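PDB 3K17: Lin0012 protein from Listeria innocua, which is probably an ATP-dependent phosphomevalonate kinase of the GHMP family, transferring phosphate to phosphomevalonate in the mevalonate route to isopentenyl diphosphate. Local coordinates for residues N291-A304 with K312-A324. Residues are numbered along the deposited sequence; the frame is centred on the assembly and turned at random.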
ATOM      1  N   ASN A 291     -35.355  -9.215  -9.042  1.00 39.45           N
ATOM      2  CA  ASN A 291     -36.565  -9.148  -8.240  1.00 38.57           C
ATOM      3  C   ASN A 291     -37.039  -7.712  -8.014  1.00 37.37           C
ATOM      4  O   ASN A 291     -36.946  -7.186  -6.901  1.00 36.34           O
ATOM      5  CB  ASN A 291     -36.323  -9.850  -6.901  1.00 40.99           C
ATOM      6  CG  ASN A 291     -37.543  -9.841  -6.008  1.00 43.92           C
ATOM      7  OD1 ASN A 291     -38.666 -10.038  -6.471  1.00 45.45           O
ATOM      8  ND2 ASN A 291     -37.329  -9.624  -4.714  1.00 46.06           N
ATOM      9  N   ILE A 292     -37.545  -7.079  -9.072  1.00 34.62           N
ATOM     10  CA  ILE A 292     -38.035  -5.707  -8.970  1.00 33.65           C
ATOM     11  C   ILE A 292     -39.306  -5.684  -8.132  1.00 33.24           C
ATOM     12  O   ILE A 292     -39.380  -5.002  -7.110  1.00 33.63           O
ATOM     13  CB  ILE A 292     -38.334  -5.104 -10.357  1.00 32.71           C
ATOM     14  CG1 ILE A 292     -37.047  -5.049 -11.185  1.00 32.22           C
ATOM     15  CG2 ILE A 292     -38.928  -3.710 -10.200  1.00 32.35           C
ATOM     16  CD1 ILE A 292     -37.239  -4.528 -12.589  1.00 33.55           C
ATOM     17  N   GLU A 293     -40.314  -6.428  -8.562  1.00 32.38           N
ATOM     18  CA  GLU A 293     -41.545  -6.478  -7.797  1.00 32.88           C
ATOM     19  C   GLU A 293     -41.462  -7.627  -6.795  1.00 32.98           C
ATOM     20  O   GLU A 293     -41.645  -8.790  -7.150  1.00 31.82           O
ATOM     21  CB  GLU A 293     -42.747  -6.667  -8.719  1.00 34.55           C
ATOM     22  CG  GLU A 293     -44.077  -6.652  -7.982  1.00 35.20           C
ATOM     23  CD  GLU A 293     -45.253  -6.569  -8.922  1.00 35.82           C
ATOM     24  OE1 GLU A 293     -45.471  -5.485  -9.509  1.00 38.00           O
ATOM     25  OE2 GLU A 293     -45.956  -7.588  -9.084  1.00 38.34           O
ATOM     26  N   THR A 294     -41.162  -7.289  -5.545  1.00 31.54           N
ATOM     27  CA  THR A 294     -41.062  -8.288  -4.491  1.00 30.91           C
ATOM     28  C   THR A 294     -42.452  -8.822  -4.191  1.00 32.01           C
ATOM     29  O   THR A 294     -43.444  -8.334  -4.733  1.00 31.65           O
ATOM     30  CB  THR A 294     -40.497  -7.687  -3.194  1.00 29.44           C
ATOM     31  OG1 THR A 294     -41.347  -6.623  -2.754  1.00 27.21           O
ATOM     32  CG2 THR A 294     -39.096  -7.146  -3.416  1.00 27.15           C
ATOM     33  N   SER A 295     -42.522  -9.824  -3.323  1.00 32.86           N
ATOM     34  CA  SER A 295     -43.802 -10.407  -2.955  1.00 33.07           C
ATOM     35  C   SER A 295     -44.671  -9.372  -2.264  1.00 31.32           C
ATOM     36  O   SER A 295     -45.878  -9.324  -2.482  1.00 31.66           O
ATOM     37  CB  SER A 295     -43.598 -11.600  -2.021  1.00 35.88           C
ATOM     38  OG  SER A 295     -42.847 -12.613  -2.664  1.00 40.61           O
ATOM     39  N   LEU A 296     -44.058  -8.545  -1.427  1.00 29.19           N
ATOM     40  CA  LEU A 296     -44.809  -7.526  -0.709  1.00 29.22           C
ATOM     41  C   LEU A 296     -45.275  -6.428  -1.664  1.00 28.75           C
ATOM     42  O   LEU A 296     -46.380  -5.904  -1.529  1.00 29.06           O
ATOM     43  CB  LEU A 296     -43.956  -6.938   0.416  1.00 30.14           C
ATOM     44  CG  LEU A 296     -44.705  -6.167   1.503  1.00 30.81           C
ATOM     45  CD1 LEU A 296     -45.923  -6.956   1.976  1.00 29.24           C
ATOM     46  CD2 LEU A 296     -43.751  -5.900   2.662  1.00 31.00           C
ATOM     47  N   LEU A 297     -44.436  -6.087  -2.637  1.00 26.61           N
ATOM     48  CA  LEU A 297     -44.810  -5.066  -3.602  1.00 25.68           C
ATOM     49  C   LEU A 297     -45.928  -5.602  -4.490  1.00 26.84           C
ATOM     50  O   LEU A 297     -46.805  -4.853  -4.917  1.00 26.41           O
ATOM     51  CB  LEU A 297     -43.595  -4.647  -4.436  1.00 22.78           C
ATOM     52  CG  LEU A 297     -42.664  -3.679  -3.698  1.00 20.08           C
ATOM     53  CD1 LEU A 297     -41.351  -3.504  -4.451  1.00 16.57           C
ATOM     54  CD2 LEU A 297     -43.379  -2.349  -3.531  1.00 19.59           C
ATOM     55  N   LYS A 298     -45.905  -6.904  -4.754  1.00 26.59           N
ATOM     56  CA  LYS A 298     -46.943  -7.521  -5.572  1.00 28.17           C
ATOM     57  C   LYS A 298     -48.281  -7.381  -4.855  1.00 28.52           C
ATOM     58  O   LYS A 298     -49.276  -6.957  -5.446  1.00 28.80           O
ATOM     59  CB  LYS A 298     -46.645  -9.007  -5.799  1.00 29.82           C
ATOM     60  CG  LYS A 298     -47.731  -9.730  -6.603  1.00 32.21           C
ATOM     61  CD  LYS A 298     -47.425 -11.213  -6.749  1.00 34.14           C
ATOM     62  CE  LYS A 298     -48.334 -11.867  -7.786  1.00 36.77           C
ATOM     63  NZ  LYS A 298     -49.784 -11.726  -7.463  1.00 36.58           N
ATOM     64  N   GLU A 299     -48.301  -7.743  -3.575  1.00 27.13           N
ATOM     65  CA  GLU A 299     -49.522  -7.641  -2.784  1.00 27.16           C
ATOM     66  C   GLU A 299     -49.968  -6.192  -2.694  1.00 25.76           C
ATOM     67  O   GLU A 299     -51.157  -5.894  -2.717  1.00 25.08           O
ATOM     68  CB  GLU A 299     -49.299  -8.194  -1.374  1.00 30.97           C
ATOM     69  CG  GLU A 299     -49.010  -9.677  -1.339  1.00 36.09           C
ATOM     70  CD  GLU A 299     -50.063 -10.474  -2.082  1.00 40.73           C
ATOM     71  OE1 GLU A 299     -51.262 -10.301  -1.774  1.00 43.74           O
ATOM     72  OE2 GLU A 299     -49.693 -11.270  -2.973  1.00 42.80           O
ATOM     73  N   LEU A 300     -49.005  -5.285  -2.592  1.00 25.33           N
ATOM     74  CA  LEU A 300     -49.324  -3.872  -2.504  1.00 24.33           C
ATOM     75  C   LEU A 300     -50.050  -3.405  -3.768  1.00 24.62           C
ATOM     76  O   LEU A 300     -51.112  -2.783  -3.691  1.00 25.94           O
ATOM     77  CB  LEU A 300     -48.035  -3.071  -2.280  1.00 23.66           C
ATOM     78  CG  LEU A 300     -48.128  -1.548  -2.163  1.00 24.55           C
ATOM     79  CD1 LEU A 300     -46.926  -1.022  -1.389  1.00 23.70           C
ATOM     80  CD2 LEU A 300     -48.196  -0.925  -3.550  1.00 19.96           C
ATOM     81  N   ALA A 301     -49.489  -3.723  -4.930  1.00 25.57           N
ATOM     82  CA  ALA A 301     -50.085  -3.320  -6.198  1.00 27.01           C
ATOM     83  C   ALA A 301     -51.376  -4.078  -6.499  1.00 27.37           C
ATOM     84  O   ALA A 301     -52.333  -3.499  -7.009  1.00 27.06           O
ATOM     85  CB  ALA A 301     -49.085  -3.512  -7.337  1.00 25.50           C
ATOM     86  N   ASP A 302     -51.409  -5.370  -6.193  1.00 28.29           N
ATOM     87  CA  ASP A 302     -52.619  -6.146  -6.444  1.00 30.78           C
ATOM     88  C   ASP A 302     -53.804  -5.574  -5.687  1.00 31.69           C
ATOM     89  O   ASP A 302     -54.885  -5.399  -6.248  1.00 32.72           O
ATOM     90  CB  ASP A 302     -52.425  -7.608  -6.053  1.00 31.82           C
ATOM     91  CG  ASP A 302     -51.584  -8.362  -7.053  1.00 33.07           C
ATOM     92  OD1 ASP A 302     -51.476  -7.886  -8.203  1.00 33.94           O
ATOM     93  OD2 ASP A 302     -51.044  -9.431  -6.701  1.00 35.92           O
ATOM     94  N   SER A 303     -53.600  -5.273  -4.410  1.00 32.31           N
ATOM     95  CA  SER A 303     -54.673  -4.718  -3.601  1.00 32.23           C
ATOM     96  C   SER A 303     -55.119  -3.365  -4.155  1.00 32.40           C
ATOM     97  O   SER A 303     -56.301  -3.020  -4.098  1.00 30.42           O
ATOM     98  CB  SER A 303     -54.221  -4.592  -2.144  1.00 33.99           C
ATOM     99  OG  SER A 303     -52.943  -3.986  -2.057  1.00 41.87           O
ATOM    100  N   ALA A 304     -54.174  -2.601  -4.696  1.00 31.92           N
ATOM    101  CA  ALA A 304     -54.500  -1.300  -5.269  1.00 30.71           C
ATOM    102  C   ALA A 304     -55.401  -1.519  -6.481  1.00 31.95           C
ATOM    103  O   ALA A 304     -56.358  -0.782  -6.704  1.00 31.48           O
ATOM    104  CB  ALA A 304     -53.228  -0.576  -5.690  1.00 31.17           C
ATOM    105  N   LYS A 312     -48.020   0.209  -8.002  1.00 20.99           N
ATOM    106  CA  LYS A 312     -46.755  -0.339  -8.477  1.00 19.63           C
ATOM    107  C   LYS A 312     -45.612   0.050  -7.556  1.00 19.34           C
ATOM    108  O   LYS A 312     -45.777   0.858  -6.647  1.00 19.44           O
ATOM    109  CB  LYS A 312     -46.451   0.185  -9.890  1.00 18.89           C
ATOM    110  CG  LYS A 312     -46.425   1.710  -9.993  1.00 18.85           C
ATOM    111  CD  LYS A 312     -46.043   2.207 -11.395  1.00 19.65           C
ATOM    112  CE  LYS A 312     -44.559   2.009 -11.715  1.00 19.30           C
ATOM    113  NZ  LYS A 312     -43.670   3.032 -11.075  1.00 18.91           N
ATOM    114  N   SER A 313     -44.446  -0.533  -7.800  1.00 19.87           N
ATOM    115  CA  SER A 313     -43.281  -0.201  -7.005  1.00 20.98           C
ATOM    116  C   SER A 313     -42.857   1.189  -7.461  1.00 20.88           C
ATOM    117  O   SER A 313     -43.171   1.611  -8.580  1.00 20.47           O
ATOM    118  CB  SER A 313     -42.157  -1.207  -7.256  1.00 21.06           C
ATOM    119  OG  SER A 313     -41.904  -1.349  -8.646  1.00 25.25           O
ATOM    120  N   SER A 314     -42.164   1.907  -6.586  1.00 20.53           N
ATOM    121  CA  SER A 314     -41.690   3.243  -6.909  1.00 20.16           C
ATOM    122  C   SER A 314     -40.168   3.253  -6.849  1.00 21.79           C
ATOM    123  O   SER A 314     -39.569   3.046  -5.791  1.00 21.53           O
ATOM    124  CB  SER A 314     -42.255   4.277  -5.929  1.00 18.34           C
ATOM    125  OG  SER A 314     -41.642   5.541  -6.143  1.00 18.10           O
ATOM    126  N   GLY A 315     -39.548   3.499  -7.993  1.00 22.91           N
ATOM    127  CA  GLY A 315     -38.102   3.523  -8.048  1.00 24.31           C
ATOM    128  C   GLY A 315     -37.512   2.212  -8.531  1.00 24.49           C
ATOM    129  O   GLY A 315     -37.983   1.607  -9.498  1.00 23.29           O
ATOM    130  N   SER A 316     -36.478   1.765  -7.835  1.00 25.17           N
ATOM    131  CA  SER A 316     -35.783   0.539  -8.192  1.00 26.45           C
ATOM    132  C   SER A 316     -36.577  -0.722  -7.893  1.00 24.29           C
ATOM    133  O   SER A 316     -36.319  -1.769  -8.478  1.00 24.67           O
ATOM    134  CB  SER A 316     -34.455   0.466  -7.439  1.00 28.64           C
ATOM    135  OG  SER A 316     -34.692   0.275  -6.050  1.00 34.03           O
ATOM    136  N   GLY A 317     -37.546  -0.626  -6.995  1.00 23.43           N
ATOM    137  CA  GLY A 317     -38.293  -1.814  -6.627  1.00 23.22           C
ATOM    138  C   GLY A 317     -37.369  -2.644  -5.747  1.00 22.27           C
ATOM    139  O   GLY A 317     -36.363  -2.128  -5.265  1.00 22.89           O
ATOM    140  N   GLY A 318     -37.685  -3.917  -5.538  1.00 21.25           N
ATOM    141  CA  GLY A 318     -36.838  -4.745  -4.699  1.00 21.25           C
ATOM    142  C   GLY A 318     -37.062  -4.439  -3.228  1.00 21.73           C
ATOM    143  O   GLY A 318     -36.513  -5.105  -2.350  1.00 22.68           O
ATOM    144  N   GLY A 319     -37.895  -3.433  -2.970  1.00 21.45           N
ATOM    145  CA  GLY A 319     -38.184  -3.014  -1.611  1.00 18.34           C
ATOM    146  C   GLY A 319     -38.607  -1.557  -1.632  1.00 19.83           C
ATOM    147  O   GLY A 319     -39.266  -1.112  -2.571  1.00 18.95           O
ATOM    148  N   ASP A 320     -38.207  -0.808  -0.612  1.00 17.95           N
ATOM    149  CA  ASP A 320     -38.554   0.600  -0.509  1.00 19.39           C
ATOM    150  C   ASP A 320     -40.068   0.802  -0.575  1.00 18.43           C
ATOM    151  O   ASP A 320     -40.818  -0.005  -0.031  1.00 19.27           O
ATOM    152  CB  ASP A 320     -37.840   1.419  -1.594  1.00 17.55           C
ATOM    153  CG  ASP A 320     -36.346   1.565  -1.322  1.00 20.80           C
ATOM    154  OD1 ASP A 320     -35.918   1.332  -0.166  1.00 16.43           O
ATOM    155  OD2 ASP A 320     -35.600   1.921  -2.259  1.00 22.72           O
ATOM    156  N   CYS A 321     -40.525   1.859  -1.241  1.00 18.19           N
ATOM    157  CA  CYS A 321     -41.958   2.124  -1.304  1.00 17.15           C
ATOM    158  C   CYS A 321     -42.690   1.708  -2.564  1.00 18.52           C
ATOM    159  O   CYS A 321     -42.118   1.643  -3.659  1.00 18.84           O
ATOM    160  CB  CYS A 321     -42.237   3.615  -1.100  1.00 17.09           C
ATOM    161  SG  CYS A 321     -41.704   4.307   0.478  1.00 16.97           S
ATOM    162  N   GLY A 322     -43.977   1.431  -2.377  1.00 16.98           N
ATOM    163  CA  GLY A 322     -44.863   1.110  -3.477  1.00 16.83           C
ATOM    164  C   GLY A 322     -45.841   2.281  -3.449  1.00 18.24           C
ATOM    165  O   GLY A 322     -45.967   2.937  -2.411  1.00 15.19           O
ATOM    166  N   ILE A 323     -46.520   2.560  -4.559  1.00 17.50           N
ATOM    167  CA  ILE A 323     -47.470   3.677  -4.609  1.00 19.91           C
ATOM    168  C   ILE A 323     -48.766   3.261  -5.301  1.00 20.26           C
ATOM    169  O   ILE A 323     -48.793   2.268  -6.028  1.00 19.76           O
ATOM    170  CB  ILE A 323     -46.898   4.880  -5.395  1.00 17.26           C
ATOM    171  CG1 ILE A 323     -46.548   4.436  -6.818  1.00 19.66           C
ATOM    172  CG2 ILE A 323     -45.688   5.451  -4.674  1.00 17.50           C
ATOM    173  CD1 ILE A 323     -46.107   5.555  -7.737  1.00 21.35           C
ATOM    174  N   ALA A 324     -49.828   4.034  -5.091  1.00 21.23           N
ATOM    175  CA  ALA A 324     -51.108   3.720  -5.711  1.00 23.32           C
ATOM    176  C   ALA A 324     -52.030   4.921  -5.891  1.00 23.73           C
ATOM    177  O   ALA A 324     -51.909   5.933  -5.197  1.00 24.51           O
ATOM    178  CB  ALA A 324     -51.823   2.652  -4.891  1.00 23.10           C
TER
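The peptide plane joining G318 to G319 carries the methyl of T294 on one face, CG2 standing almost directly above G318 C at 3.4 Å. At the edge of the preceding peptide, G318 N donates to I292 O over 2.6 Å, meeting a lone pair in the carbonyl plane, with 156° at the hydrogen; G318 CA adds a CH···O contact with N291 O. The example illustrates how one residue can serve two structures at once. With OG1 set between its backbone N and carbonyl carbon (chi1 59°), T294 N-caps helix 295-306 by accepting from L297 N at 3.1 Å, while CG2 is left to lie on the glycine loop.

One turn on, the branches of L297 divide the work: CD1 reaches S313 CB and G319 O, both at 3.7 Å, whereas CD2 rests against G322 CA. L300 reaches the same glycine, its CD1 3.6 Å from G322 CA; because G322 has no side chain, both leucines can settle directly on the strand backbone. Further along, A301 CB lies by the backbone of K312, and A304 CB meets A324 CB at 3.6 Å, with L335 of helix 329-341 against both alanines. The axis of helix segment 295-304 runs nearly parallel to that of strand 321-324, 10° between their N-to-C directions, with 8.4 Å between the axes at closest approach.

Helix 295-306 thus packs upon the antiparallel hairpin of strands 310-313 and 321-326, with the chain leading into it hydrogen-bonded to the connecting loop through I292 O and the methyl of its cap residue T294 resting on that loop. That glycine-rich turn, GSGGGD, in the GHMP C-terminal domain, is consistent with the family's conserved third motif.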